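FAD-dependent oxidoreductase (Actinomadura kijaniata, PDB 3M9V) probably acts as a flavin-dependent oxidoreductase of the acyl-CoA dehydrogenase family in the biosynthesis of the sugar D-kijanose, and binds dTDP. Local coordinates at residues R203-F208 with D230-P235. Sequence-based numbering, arbitrary orientation.
Sequences RDTPGF and DDCPIP
The sulfur of C232 sits over one face of the flat peptide joining G207 to F208, 3.4 Å from SG to G207 C, while the rings of P206 and P233 cross at a slant, P206 CD 3.8 Å from P233 CG. That peptide is the last of a type II beta turn, T205 to F208, which links two strands of the middle beta domain of the acyl-CoA dehydrogenase fold and lies against strand 225-234. The small thiol of buried C232 fits against the peptide face, and P233, with no N-H to offer, presents its ring to P206. Proline suits the second turn position because its ring already fixes phi; glycine suits the third, since at the phi of G207, 85°, a beta carbon would press on both P206 O and D230 O. The turn closes with F208 N bonded to T205 O. Next to its last residue, where strands 208-210 and 225-234 pair antiparallel, D230 N donates to G207 O at 2.9 Å, a bent bond with 138° at the hydrogen. Of the F208 side chain, CB reaches the sulfur; with CG anti to the backbone N (chi1 -176°), the ring leads off to meet F181. D231 and C232 together face L165 in a G1 beta bulge, where D231 takes the positive phi, and its carboxylate forms a salt bridge with R156. T205 divides its two branches: OG1 bonds back to T202 O, and the methyl CG2 is left to pack on C232 CB at 3.6 Å. Beside that methyl contact, the CA-H of C232 points at P206 O, 3.4 Å from CA to oxygen.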
# COMPACT_ATOMS: atom_id res chain seq x y z
N ARG A 203 -10.98 32.11 -32.91
CA ARG A 203 -11.00 30.95 -33.78
C ARG A 203 -10.88 31.33 -35.26
O ARG A 203 -10.37 30.56 -36.07
CB ARG A 203 -12.29 30.16 -33.56
CG ARG A 203 -12.17 28.77 -34.12
CD ARG A 203 -13.45 27.98 -33.90
NE ARG A 203 -13.19 26.59 -34.27
CZ ARG A 203 -13.04 25.58 -33.41
NH1 ARG A 203 -12.80 24.37 -33.91
NH2 ARG A 203 -13.13 25.77 -32.10
N ASP A 204 -11.38 32.50 -35.64
CA ASP A 204 -11.34 32.86 -37.05
C ASP A 204 -10.06 33.60 -37.43
O ASP A 204 -10.03 34.24 -38.47
CB ASP A 204 -12.54 33.77 -37.35
CG ASP A 204 -12.59 34.97 -36.41
OD1 ASP A 204 -13.61 35.13 -35.70
OD2 ASP A 204 -11.60 35.74 -36.33
N THR A 205 -9.00 33.57 -36.62
CA THR A 205 -7.74 34.21 -37.00
C THR A 205 -7.03 33.42 -38.08
O THR A 205 -6.96 32.20 -38.03
CB THR A 205 -6.82 34.27 -35.77
OG1 THR A 205 -7.47 35.02 -34.74
CG2 THR A 205 -5.43 34.85 -36.07
N PRO A 206 -6.47 34.11 -39.09
CA PRO A 206 -5.81 33.40 -40.19
C PRO A 206 -4.59 32.63 -39.69
O PRO A 206 -3.88 33.13 -38.80
CB PRO A 206 -5.33 34.54 -41.11
CG PRO A 206 -6.05 35.77 -40.65
CD PRO A 206 -6.38 35.57 -39.21
N GLY A 207 -4.27 31.48 -40.25
CA GLY A 207 -3.14 30.71 -39.72
C GLY A 207 -3.43 29.80 -38.54
O GLY A 207 -2.57 29.03 -38.12
N PHE A 208 -4.65 29.88 -38.00
CA PHE A 208 -5.04 29.18 -36.77
C PHE A 208 -5.77 27.90 -37.14
O PHE A 208 -6.80 27.96 -37.80
CB PHE A 208 -5.96 30.02 -35.88
CG PHE A 208 -6.29 29.33 -34.57
CD1 PHE A 208 -5.29 29.03 -33.66
CD2 PHE A 208 -7.58 28.94 -34.27
CE1 PHE A 208 -5.58 28.38 -32.47
CE2 PHE A 208 -7.88 28.30 -33.08
CZ PHE A 208 -6.88 28.01 -32.18
N ASP A 230 0.24 29.47 -37.45
CA ASP A 230 1.13 29.65 -38.60
C ASP A 230 1.05 31.14 -38.91
O ASP A 230 0.12 31.61 -39.58
CB ASP A 230 0.65 28.74 -39.73
CG ASP A 230 1.38 28.96 -41.05
OD1 ASP A 230 2.60 29.23 -41.02
OD2 ASP A 230 0.70 28.83 -42.10
N ASP A 231 1.97 31.89 -38.31
CA ASP A 231 1.98 33.34 -38.41
C ASP A 231 0.61 33.98 -38.20
O ASP A 231 0.13 34.68 -39.10
CB ASP A 231 2.48 33.72 -39.81
CG ASP A 231 3.99 33.58 -39.94
OD1 ASP A 231 4.69 33.51 -38.92
OD2 ASP A 231 4.52 33.52 -41.07
N CYS A 232 -0.02 33.74 -37.05
CA CYS A 232 -1.35 34.29 -36.79
C CYS A 232 -1.16 35.74 -36.38
O CYS A 232 -0.44 36.02 -35.42
CB CYS A 232 -2.07 33.59 -35.63
SG CYS A 232 -2.35 31.84 -35.99
N PRO A 233 -1.82 36.66 -37.08
CA PRO A 233 -1.69 38.06 -36.72
C PRO A 233 -2.44 38.34 -35.43
O PRO A 233 -3.64 38.09 -35.35
CB PRO A 233 -2.38 38.78 -37.90
CG PRO A 233 -3.36 37.74 -38.41
CD PRO A 233 -2.51 36.50 -38.38
N ILE A 234 -1.75 38.85 -34.42
CA ILE A 234 -2.41 39.25 -33.19
C ILE A 234 -2.14 40.73 -32.94
O ILE A 234 -0.97 41.13 -32.87
CB ILE A 234 -1.83 38.52 -31.94
CG1 ILE A 234 -1.44 37.06 -32.24
CG2 ILE A 234 -2.75 38.75 -30.74
CD1 ILE A 234 -2.59 36.14 -32.38
N PRO A 235 -3.20 41.52 -32.77
CA PRO A 235 -3.07 42.93 -32.44
C PRO A 235 -2.53 43.16 -31.02
O PRO A 235 -2.71 42.31 -30.14
CB PRO A 235 -4.49 43.47 -32.61
CG PRO A 235 -5.39 42.30 -32.43
CD PRO A 235 -4.61 41.08 -32.87